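Local coordinates for CalS13 (Micromonospora echinospora, PDB 4ZAS), which probably transfers an amino group to a nucleotide-linked keto sugar with pyridoxal 5'-phosphate as cofactor, and binds dTDP-4-keto-6-deoxyglucose, at residues A[109-114]-A[128-133]; A[115-120]-A[354-359]. One frame throughout, in Å; residues are numbered along the deposited sequence.

Interaction 1 (A[109-114]-A[128-133]); sequences VLTTPL and LRIRWV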
ATOM      1  N   VAL A 109      -2.254   4.346  21.790  1.00 44.69           N
ATOM      2  CA  VAL A 109      -1.034   3.594  21.524  1.00 39.60           C
ATOM      3  C   VAL A 109       0.155   4.367  22.064  1.00 42.71           C
ATOM      4  O   VAL A 109       0.347   5.546  21.737  1.00 42.61           O
ATOM      5  CB  VAL A 109      -0.857   3.312  20.016  1.00 38.95           C
ATOM      6  CG1 VAL A 109       0.463   2.570  19.759  1.00 31.65           C
ATOM      7  CG2 VAL A 109      -2.044   2.514  19.474  1.00 34.02           C
ATOM      8  N   LEU A 110       0.929   3.703  22.916  1.00 41.51           N
ATOM      9  CA  LEU A 110       2.153   4.262  23.463  1.00 30.92           C
ATOM     10  C   LEU A 110       3.283   3.945  22.502  1.00 39.46           C
ATOM     11  O   LEU A 110       3.472   2.787  22.109  1.00 36.90           O
ATOM     12  CB  LEU A 110       2.431   3.685  24.851  1.00 31.59           C
ATOM     13  CG  LEU A 110       1.445   4.137  25.923  1.00 33.12           C
ATOM     14  CD1 LEU A 110       1.541   3.270  27.152  1.00 37.45           C
ATOM     15  CD2 LEU A 110       1.630   5.607  26.274  1.00 33.89           C
ATOM     16  N   THR A 111       4.019   4.967  22.093  1.00 38.64           N
ATOM     17  CA  THR A 111       5.042   4.788  21.065  1.00 40.38           C
ATOM     18  C   THR A 111       6.172   5.789  21.216  1.00 44.86           C
ATOM     19  O   THR A 111       6.060   6.756  21.977  1.00 48.89           O
ATOM     20  CB  THR A 111       4.450   4.952  19.662  1.00 40.53           C
ATOM     21  OG1 THR A 111       5.494   4.846  18.691  1.00 42.93           O
ATOM     22  CG2 THR A 111       3.819   6.321  19.526  1.00 32.59           C
ATOM     23  N   THR A 112       7.242   5.590  20.458  1.00 39.87           N
ATOM     24  CA  THR A 112       8.360   6.517  20.528  1.00 41.28           C
ATOM     25  C   THR A 112       8.320   7.501  19.377  1.00 44.29           C
ATOM     26  O   THR A 112       7.949   7.143  18.267  1.00 44.91           O
ATOM     27  CB  THR A 112       9.699   5.793  20.532  1.00 39.24           C
ATOM     28  OG1 THR A 112      10.734   6.756  20.287  1.00 43.33           O
ATOM     29  CG2 THR A 112       9.724   4.761  19.435  1.00 34.67           C
ATOM     30  N   PRO A 113       8.660   8.765  19.655  1.00 42.43           N
ATOM     31  CA  PRO A 113       8.688   9.793  18.611  1.00 43.77           C
ATOM     32  C   PRO A 113      10.008   9.835  17.843  1.00 50.90           C
ATOM     33  O   PRO A 113      10.068  10.447  16.764  1.00 56.03           O
ATOM     34  CB  PRO A 113       8.456  11.093  19.394  1.00 38.14           C
ATOM     35  CG  PRO A 113       8.878  10.803  20.738  1.00 40.63           C
ATOM     36  CD  PRO A 113       8.736   9.339  21.000  1.00 33.71           C
ATOM     37  N   LEU A 114      11.036   9.171  18.370  1.00 47.47           N
ATOM     38  CA  LEU A 114      12.324   9.098  17.683  1.00 46.16           C
ATOM     39  C   LEU A 114      12.325   7.900  16.746  1.00 39.93           C
ATOM     40  O   LEU A 114      12.740   6.787  17.104  1.00 39.83           O
ATOM     41  CB  LEU A 114      13.481   9.021  18.690  1.00 52.08           C
ATOM     42  CG  LEU A 114      14.898   9.002  18.109  1.00 48.46           C
ATOM     43  CD1 LEU A 114      15.008  10.083  17.093  1.00 54.11           C
ATOM     44  CD2 LEU A 114      15.922   9.242  19.214  1.00 47.55           C
ATOM     45  N   LEU A 128      -6.716   5.392  16.343  1.00 53.01           N
ATOM     46  CA  LEU A 128      -6.287   5.381  17.733  1.00 42.63           C
ATOM     47  C   LEU A 128      -5.517   6.660  18.071  1.00 39.47           C
ATOM     48  O   LEU A 128      -4.985   7.318  17.181  1.00 47.75           O
ATOM     49  CB  LEU A 128      -5.422   4.147  18.013  1.00 38.57           C
ATOM     50  CG  LEU A 128      -6.119   2.793  17.847  1.00 38.59           C
ATOM     51  CD1 LEU A 128      -5.104   1.672  17.793  1.00 35.40           C
ATOM     52  CD2 LEU A 128      -7.139   2.545  18.960  1.00 35.54           C
ATOM     53  N   ARG A 129      -5.489   7.013  19.353  1.00 39.97           N
ATOM     54  CA  ARG A 129      -4.720   8.153  19.866  1.00 44.99           C
ATOM     55  C   ARG A 129      -3.248   7.783  20.078  1.00 44.66           C
ATOM     56  O   ARG A 129      -2.936   6.674  20.527  1.00 44.03           O
ATOM     57  CB  ARG A 129      -5.285   8.629  21.204  1.00 54.50           C
ATOM     58  CG  ARG A 129      -6.614   9.334  21.134  1.00 74.04           C
ATOM     59  CD  ARG A 129      -7.169   9.557  22.548  1.00 92.56           C
ATOM     60  NE  ARG A 129      -8.448  10.266  22.538  1.00106.38           N
ATOM     61  CZ  ARG A 129      -9.620   9.690  22.267  1.00116.96           C
ATOM     62  NH1 ARG A 129      -9.681   8.390  21.989  1.00119.21           N
ATOM     63  NH2 ARG A 129     -10.736  10.411  22.277  1.00122.55           N
ATOM     64  N   ILE A 130      -2.352   8.712  19.762  1.00 43.45           N
ATOM     65  CA  ILE A 130      -0.935   8.591  20.098  1.00 40.28           C
ATOM     66  C   ILE A 130      -0.627   9.160  21.500  1.00 42.98           C
ATOM     67  O   ILE A 130      -1.046  10.277  21.808  1.00 43.94           O
ATOM     68  CB  ILE A 130      -0.070   9.307  19.051  1.00 42.55           C
ATOM     69  CG1 ILE A 130      -0.028   8.507  17.751  1.00 40.86           C
ATOM     70  CG2 ILE A 130       1.335   9.546  19.584  1.00 42.92           C
ATOM     71  CD1 ILE A 130       0.806   9.158  16.667  1.00 42.60           C
ATOM     72  N   ARG A 131       0.047   8.382  22.355  1.00 33.31           N
ATOM     73  CA  ARG A 131       0.696   8.941  23.548  1.00 37.88           C
ATOM     74  C   ARG A 131       2.204   8.661  23.491  1.00 36.97           C
ATOM     75  O   ARG A 131       2.641   7.531  23.248  1.00 35.83           O
ATOM     76  CB  ARG A 131       0.090   8.425  24.852  1.00 49.54           C
ATOM     77  CG  ARG A 131      -1.217   9.101  25.229  1.00 65.07           C
ATOM     78  CD  ARG A 131      -1.702   8.696  26.617  1.00 77.63           C
ATOM     79  NE  ARG A 131      -0.754   8.979  27.692  1.00 85.56           N
ATOM     80  CZ  ARG A 131      -0.776   8.370  28.877  1.00 88.52           C
ATOM     81  NH1 ARG A 131      -1.682   7.431  29.129  1.00 85.57           N
ATOM     82  NH2 ARG A 131       0.120   8.685  29.803  1.00 90.46           N
ATOM     83  N   TRP A 132       2.995   9.719  23.624  1.00 39.32           N
ATOM     84  CA  TRP A 132       4.434   9.592  23.462  1.00 33.91           C
ATOM     85  C   TRP A 132       5.104   9.063  24.708  1.00 44.71           C
ATOM     86  O   TRP A 132       4.844   9.510  25.829  1.00 54.18           O
ATOM     87  CB  TRP A 132       5.054  10.925  23.085  1.00 41.14           C
ATOM     88  CG  TRP A 132       4.553  11.509  21.763  1.00 48.59           C
ATOM     89  CD1 TRP A 132       3.926  12.715  21.584  1.00 44.31           C
ATOM     90  CD2 TRP A 132       4.660  10.918  20.454  1.00 39.80           C
ATOM     91  NE1 TRP A 132       3.634  12.903  20.261  1.00 44.79           N
ATOM     92  CE2 TRP A 132       4.085  11.828  19.540  1.00 41.70           C
ATOM     93  CE3 TRP A 132       5.207   9.725  19.968  1.00 31.70           C
ATOM     94  CZ2 TRP A 132       4.028  11.577  18.166  1.00 40.52           C
ATOM     95  CZ3 TRP A 132       5.156   9.474  18.594  1.00 45.12           C
ATOM     96  CH2 TRP A 132       4.557  10.394  17.714  1.00 43.01           C
ATOM     97  N   VAL A 133       5.998   8.118  24.504  1.00 39.93           N
ATOM     98  CA  VAL A 133       6.845   7.690  25.578  1.00 44.41           C
ATOM     99  C   VAL A 133       8.227   8.288  25.330  1.00 50.78           C
ATOM    100  O   VAL A 133       8.673   8.393  24.180  1.00 43.87           O
ATOM    101  CB  VAL A 133       6.865   6.178  25.679  1.00 35.33           C
ATOM    102  CG1 VAL A 133       7.640   5.747  26.893  1.00 36.34           C
ATOM    103  CG2 VAL A 133       5.459   5.691  25.778  1.00 35.67           C
TER

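Interaction 2 (A[115-120]-A[354-359]); sequences TFEGTN and RRNDAH. With T46 (dTDP-4-keto-6-deoxyglucose), chain H.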
ATOM      1  N   THR A 115      11.876   8.154  15.527  1.00 30.24           N
ATOM      2  CA  THR A 115      11.687   7.094  14.554  1.00 38.16           C
ATOM      3  C   THR A 115      11.202   7.709  13.262  1.00 37.92           C
ATOM      4  O   THR A 115      10.951   8.918  13.202  1.00 38.30           O
ATOM      5  CB  THR A 115      10.657   6.030  15.061  1.00 46.02           C
ATOM      6  OG1 THR A 115      10.552   4.939  14.133  1.00 45.23           O
ATOM      7  CG2 THR A 115       9.292   6.668  15.268  1.00 48.51           C
ATOM      8  N   PHE A 116      11.094   6.883  12.225  1.00 36.59           N
ATOM      9  CA  PHE A 116      10.475   7.298  10.967  1.00 40.82           C
ATOM     10  C   PHE A 116       8.978   7.480  11.179  1.00 38.01           C
ATOM     11  O   PHE A 116       8.365   6.705  11.930  1.00 37.59           O
ATOM     12  CB  PHE A 116      10.734   6.258   9.873  1.00 41.01           C
ATOM     13  CG  PHE A 116      10.172   6.627   8.534  1.00 48.64           C
ATOM     14  CD1 PHE A 116      10.595   7.770   7.881  1.00 49.74           C
ATOM     15  CD2 PHE A 116       9.234   5.804   7.908  1.00 47.46           C
ATOM     16  CE1 PHE A 116      10.092   8.093   6.628  1.00 49.73           C
ATOM     17  CE2 PHE A 116       8.724   6.126   6.669  1.00 41.03           C
ATOM     18  CZ  PHE A 116       9.165   7.263   6.023  1.00 43.47           C
ATOM     19  N   GLU A 117       8.391   8.478  10.528  1.00 35.85           N
ATOM     20  CA  GLU A 117       6.953   8.734  10.663  1.00 41.18           C
ATOM     21  C   GLU A 117       6.078   7.522  10.283  1.00 45.71           C
ATOM     22  O   GLU A 117       4.980   7.360  10.807  1.00 48.54           O
ATOM     23  CB  GLU A 117       6.526   9.939   9.815  1.00 40.67           C
ATOM     24  CG  GLU A 117       6.969  11.303  10.360  1.00 48.81           C
ATOM     25  CD  GLU A 117       8.381  11.744   9.945  1.00 49.99           C
ATOM     26  OE1 GLU A 117       9.145  10.961   9.337  1.00 54.87           O
ATOM     27  OE2 GLU A 117       8.699  12.919  10.202  1.00 41.37           O
ATOM     28  N   GLY A 118       6.572   6.651   9.406  1.00 46.38           N
ATOM     29  CA  GLY A 118       5.831   5.453   9.040  1.00 37.45           C
ATOM     30  C   GLY A 118       5.522   4.569  10.233  1.00 40.65           C
ATOM     31  O   GLY A 118       4.605   3.751  10.216  1.00 42.18           O
ATOM     32  N   THR A 119       6.299   4.738  11.290  1.00 43.30           N
ATOM     33  CA  THR A 119       6.050   4.013  12.520  1.00 38.75           C
ATOM     34  C   THR A 119       4.749   4.464  13.158  1.00 39.60           C
ATOM     35  O   THR A 119       3.981   3.651  13.639  1.00 46.55           O
ATOM     36  CB  THR A 119       7.203   4.211  13.515  1.00 43.58           C
ATOM     37  OG1 THR A 119       8.412   3.696  12.943  1.00 47.19           O
ATOM     38  CG2 THR A 119       6.917   3.492  14.839  1.00 42.63           C
ATOM     39  N   ASN A 120       4.471   5.756  13.120  1.00 36.86           N
ATOM     40  CA  ASN A 120       3.430   6.296  13.979  1.00 39.34           C
ATOM     41  C   ASN A 120       2.116   6.682  13.274  1.00 44.17           C
ATOM     42  O   ASN A 120       1.037   6.581  13.865  1.00 45.38           O
ATOM     43  CB  ASN A 120       3.980   7.514  14.720  1.00 38.83           C
ATOM     44  CG  ASN A 120       5.059   7.144  15.718  1.00 44.89           C
ATOM     45  OD1 ASN A 120       4.936   6.159  16.439  1.00 45.98           O
ATOM     46  ND2 ASN A 120       6.128   7.934  15.760  1.00 43.87           N
ATOM     47  N   ARG A 354      12.728  13.832  11.768  1.00 51.06           N
ATOM     48  CA  ARG A 354      12.385  14.766  12.838  1.00 53.13           C
ATOM     49  C   ARG A 354      11.663  14.024  13.968  1.00 52.10           C
ATOM     50  O   ARG A 354      10.933  13.054  13.704  1.00 41.90           O
ATOM     51  CB  ARG A 354      11.507  15.894  12.302  1.00 47.03           C
ATOM     52  CG  ARG A 354      11.242  17.017  13.288  1.00 43.49           C
ATOM     53  CD  ARG A 354      10.212  17.961  12.733  1.00 45.41           C
ATOM     54  NE  ARG A 354      10.111  19.207  13.477  1.00 52.47           N
ATOM     55  CZ  ARG A 354       9.012  19.955  13.498  1.00 58.48           C
ATOM     56  NH1 ARG A 354       7.929  19.553  12.837  1.00 56.72           N
ATOM     57  NH2 ARG A 354       8.985  21.087  14.193  1.00 55.53           N
ATOM     58  N   ARG A 355      11.883  14.455  15.212  1.00 47.94           N
ATOM     59  CA  ARG A 355      11.133  13.896  16.341  1.00 44.44           C
ATOM     60  C   ARG A 355       9.650  14.031  15.994  1.00 33.65           C
ATOM     61  O   ARG A 355       9.164  15.142  15.777  1.00 41.20           O
ATOM     62  CB  ARG A 355      11.488  14.604  17.668  1.00 39.19           C
ATOM     63  CG  ARG A 355      11.435  16.143  17.647  1.00 40.25           C
ATOM     64  CD  ARG A 355      11.923  16.735  18.956  1.00 38.81           C
ATOM     65  NE  ARG A 355      11.144  16.278  20.106  1.00 46.89           N
ATOM     66  CZ  ARG A 355      11.451  16.538  21.380  1.00 53.25           C
ATOM     67  NH1 ARG A 355      12.542  17.235  21.678  1.00 40.71           N
ATOM     68  NH2 ARG A 355      10.678  16.083  22.364  1.00 45.85           N
ATOM     69  N   ASN A 356       8.938  12.914  15.913  1.00 35.80           N
ATOM     70  CA  ASN A 356       7.580  12.959  15.339  1.00 43.42           C
ATOM     71  C   ASN A 356       6.641  13.804  16.185  1.00 42.44           C
ATOM     72  O   ASN A 356       5.669  14.350  15.677  1.00 47.89           O
ATOM     73  CB  ASN A 356       6.970  11.556  15.173  1.00 40.46           C
ATOM     74  CG  ASN A 356       7.728  10.677  14.187  1.00 35.26           C
ATOM     75  OD1 ASN A 356       7.365   9.516  13.981  1.00 37.80           O
ATOM     76  ND2 ASN A 356       8.776  11.208  13.587  1.00 30.11           N
ATOM     77  N   ASP A 357       6.944  13.928  17.470  1.00 38.99           N
ATOM     78  CA  ASP A 357       6.063  14.641  18.378  1.00 38.68           C
ATOM     79  C   ASP A 357       6.010  16.139  18.096  1.00 40.53           C
ATOM     80  O   ASP A 357       5.146  16.836  18.625  1.00 50.86           O
ATOM     81  CB  ASP A 357       6.474  14.388  19.839  1.00 47.46           C
ATOM     82  CG  ASP A 357       7.832  14.949  20.171  1.00 50.72           C
ATOM     83  OD1 ASP A 357       8.775  14.743  19.370  1.00 46.41           O
ATOM     84  OD2 ASP A 357       7.946  15.603  21.233  1.00 52.52           O
ATOM     85  N   ALA A 358       6.923  16.649  17.275  1.00 41.22           N
ATOM     86  CA  ALA A 358       6.964  18.092  17.018  1.00 41.14           C
ATOM     87  C   ALA A 358       6.096  18.486  15.823  1.00 42.02           C
ATOM     88  O   ALA A 358       5.864  19.667  15.578  1.00 45.24           O
ATOM     89  CB  ALA A 358       8.405  18.568  16.796  1.00 39.28           C
ATOM     90  N   HIS A 359       5.635  17.494  15.073  1.00 39.33           N
ATOM     91  CA  HIS A 359       4.799  17.758  13.910  1.00 41.02           C
ATOM     92  C   HIS A 359       3.441  18.378  14.261  1.00 44.11           C
ATOM     93  O   HIS A 359       2.803  18.003  15.240  1.00 50.47           O
ATOM     94  CB  HIS A 359       4.588  16.459  13.134  1.00 43.20           C
ATOM     95  CG  HIS A 359       5.779  16.019  12.342  1.00 39.49           C
ATOM     96  ND1 HIS A 359       6.490  16.876  11.529  1.00 41.51           N
ATOM     97  CD2 HIS A 359       6.370  14.809  12.219  1.00 33.35           C
ATOM     98  CE1 HIS A 359       7.467  16.210  10.943  1.00 46.86           C
ATOM     99  NE2 HIS A 359       7.419  14.955  11.346  1.00 33.99           N
TER
HETATM  100  C4  T46 H 402      12.673   5.841   5.725  0.83 87.69           C
HETATM  101  C5  T46 H 402      13.932   6.688   6.083  0.83 82.93           C
HETATM  102  C6  T46 H 402      14.407   6.250   7.435  0.83 76.40           C
HETATM  103  C21 T46 H 402      19.145   5.521  -3.241  0.83 60.74           C
HETATM  104  O21 T46 H 402      20.278   5.547  -3.621  0.83 65.29           O
HETATM  105  N31 T46 H 402      18.037   4.741  -3.934  0.83 56.94           N
HETATM  106  C41 T46 H 402      16.662   4.727  -3.445  0.83 53.78           C
HETATM  107  O41 T46 H 402      15.846   4.099  -4.025  0.83 51.43           O
HETATM  108  C51 T46 H 402      16.290   5.475  -2.248  0.83 57.30           C
HETATM  109  C5A T46 H 402      14.812   5.431  -1.753  0.83 50.61           C
HETATM  110  C61 T46 H 402      17.321   6.252  -1.527  0.83 57.89           C
HETATM  111  N11 T46 H 402      18.709   6.278  -2.000  0.83 59.48           N
HETATM  112  C1, T46 H 402      19.784   7.048  -1.322  0.83 63.55           C
HETATM  113  C2, T46 H 402      19.570   8.368  -1.527  0.83 64.61           C
HETATM  114  C3, T46 H 402      19.783   9.139  -0.094  0.83 63.80           C
HETATM  115  O3, T46 H 402      21.140   9.685  -0.093  0.83 70.70           O
HETATM  116  O4, T46 H 402      19.844   6.809   0.166  0.83 64.67           O
HETATM  117  C4, T46 H 402      19.657   8.276   0.844  0.83 62.54           C
HETATM  118  C5, T46 H 402      18.269   8.375   1.514  0.83 60.73           C
HETATM  119  O5, T46 H 402      17.272   8.450   0.488  0.83 65.42           O
HETATM  120  P   T46 H 402      15.832   9.190   0.863  0.83 63.21           P
HETATM  121  O1P T46 H 402      15.797  10.578   0.239  0.83 56.62           O
HETATM  122  O2P T46 H 402      14.697   8.336   0.347  0.83 62.19           O
HETATM  123  OPP T46 H 402      15.755   9.263   2.537  0.83 78.83           O
HETATM  124  P2  T46 H 402      14.366   9.451   3.473  0.83 88.17           P
HETATM  125  O4P T46 H 402      14.685  10.183   4.772  0.83 86.51           O
HETATM  126  O3P T46 H 402      13.341  10.222   2.664  0.83 95.62           O
HETATM  127  O1  T46 H 402      13.688   7.992   3.837  0.83 77.59           O
HETATM  128  C1  T46 H 402      14.446   6.851   3.743  0.83 80.72           C
HETATM  129  C2  T46 H 402      13.465   5.798   3.322  0.83 83.49           C
HETATM  130  O2  T46 H 402      12.989   6.132   1.975  0.83 82.05           O
HETATM  131  C3  T46 H 402      12.319   5.847   4.251  0.83 84.74           C
HETATM  132  O3  T46 H 402      11.400   4.752   3.965  0.83 81.84           O
HETATM  133  O4  T46 H 402      12.042   5.291   6.551  0.83 91.02           O
HETATM  134  O5  T46 H 402      14.991   6.572   5.082  0.83 81.76           O

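Interaction 1 (A[109-114]-A[128-133])
V109, L110 and T111 pair in parallel with I130, R131 and W132, the two short strands meeting at 37° with their axes 4.9 Å apart at closest approach. The ladder runs V109 N to R129 O, R131 N to V109 O, T111 N to R131 O and V133 N to T111 O. The last bond, 2.9 Å from V133 N to T111 O, carries the pairing one residue past strand 129-132. On the face of V109, I130 and W132, the indole is enclosed from two sides. P113 CB lies 3.9 Å from the centroid of the W132 six-membered ring, a CH-pi contact over one face. I130 CG2 sits over the centre of the opposite face. T111 CG2 reaches W132 CZ3 obliquely at 3.5 Å. T111 OG1 is anti to the backbone N (chi1 177°), which turns CG2 to the indole and the hydroxyl to N120, with which it hydrogen-bonds. Replacing the indole of W132 by the methyl of an alanine is likely to open a gap between P113 and I130 and leave the T111 methyl without its aromatic neighbour. On the other face, L110 CD2 lies alongside R131 CB at 3.5 Å and over one face of the guanidinium. L110 CB also packs on V133 CG2 at 3.7 Å. Helix 144-150 covers this side through L147 and K150. Helix 121-125 covers the other through I123 and L124. The two parallel strands, joined through helix 121-125, make a beta-alpha-beta unit, with 129-132 at the edge of the large mixed sheet.

Interaction 2 (A[115-120]-A[354-359])
N356 lies at the centre of this loop-to-loop contact, its amide wedged between T115, E117 and N120. N120 ND2 donates to N356 OD1 at 2.7 Å, with the two amide planes almost perpendicular (86°). The same ND2 also bonds to T112 O. On the other end of the amide, N356 ND2 makes weak bonds to T115 O and to R354 O, the second within its own loop. These partners on both ends should fix how the amide is flipped. Beside it, H359 NE2 gives a 2.7 Å bond to E117 OE2. The oxygen lies close to the imidazole plane and uses its anti lone pair. E117 is bent at chi2 (86°), which brings its carboxylate to the ring. Y262 of the second subunit also bonds to E117 OE2, so this buried oxygen has two partners.

The looser side lies around R354 and R355, both partly exposed. R354 adds little to the pairing and forms a salt bridge with D263 of the second subunit. R355 forms a side-on salt bridge with D357 in its own loop, through NE and NH2, and a second one with D373. F116 also points away from 354-359. Its ring lies under T46 O4, which marks the sugar end of the ligand pocket. The contact ties the loop between strand 108-111 and helix 121-125 to the loop between helices 335-344 and 370-375, at the subunit interface.

In the fold
The two contacts are neighbours, with centres about 10 Å apart. Along the chain their segments alternate: 109-114, 115-120, 128-133, then 354-359 much later. Residues 109-120 are continuous, so strand 108-111 runs on into the loop of interaction 2. Besides the T111 bond to N120, a probable hydrogen bond between P113 O and N356 N joins them. W132 adds packing against N120 and D357. Interaction 1 lies at one edge of the large mixed sheet. Interaction 2 is where a distant loop closes over the end of that edge, beside the second subunit. The sheet edge, the F116 side of the sugar pocket and the dimer interface are thereby connected.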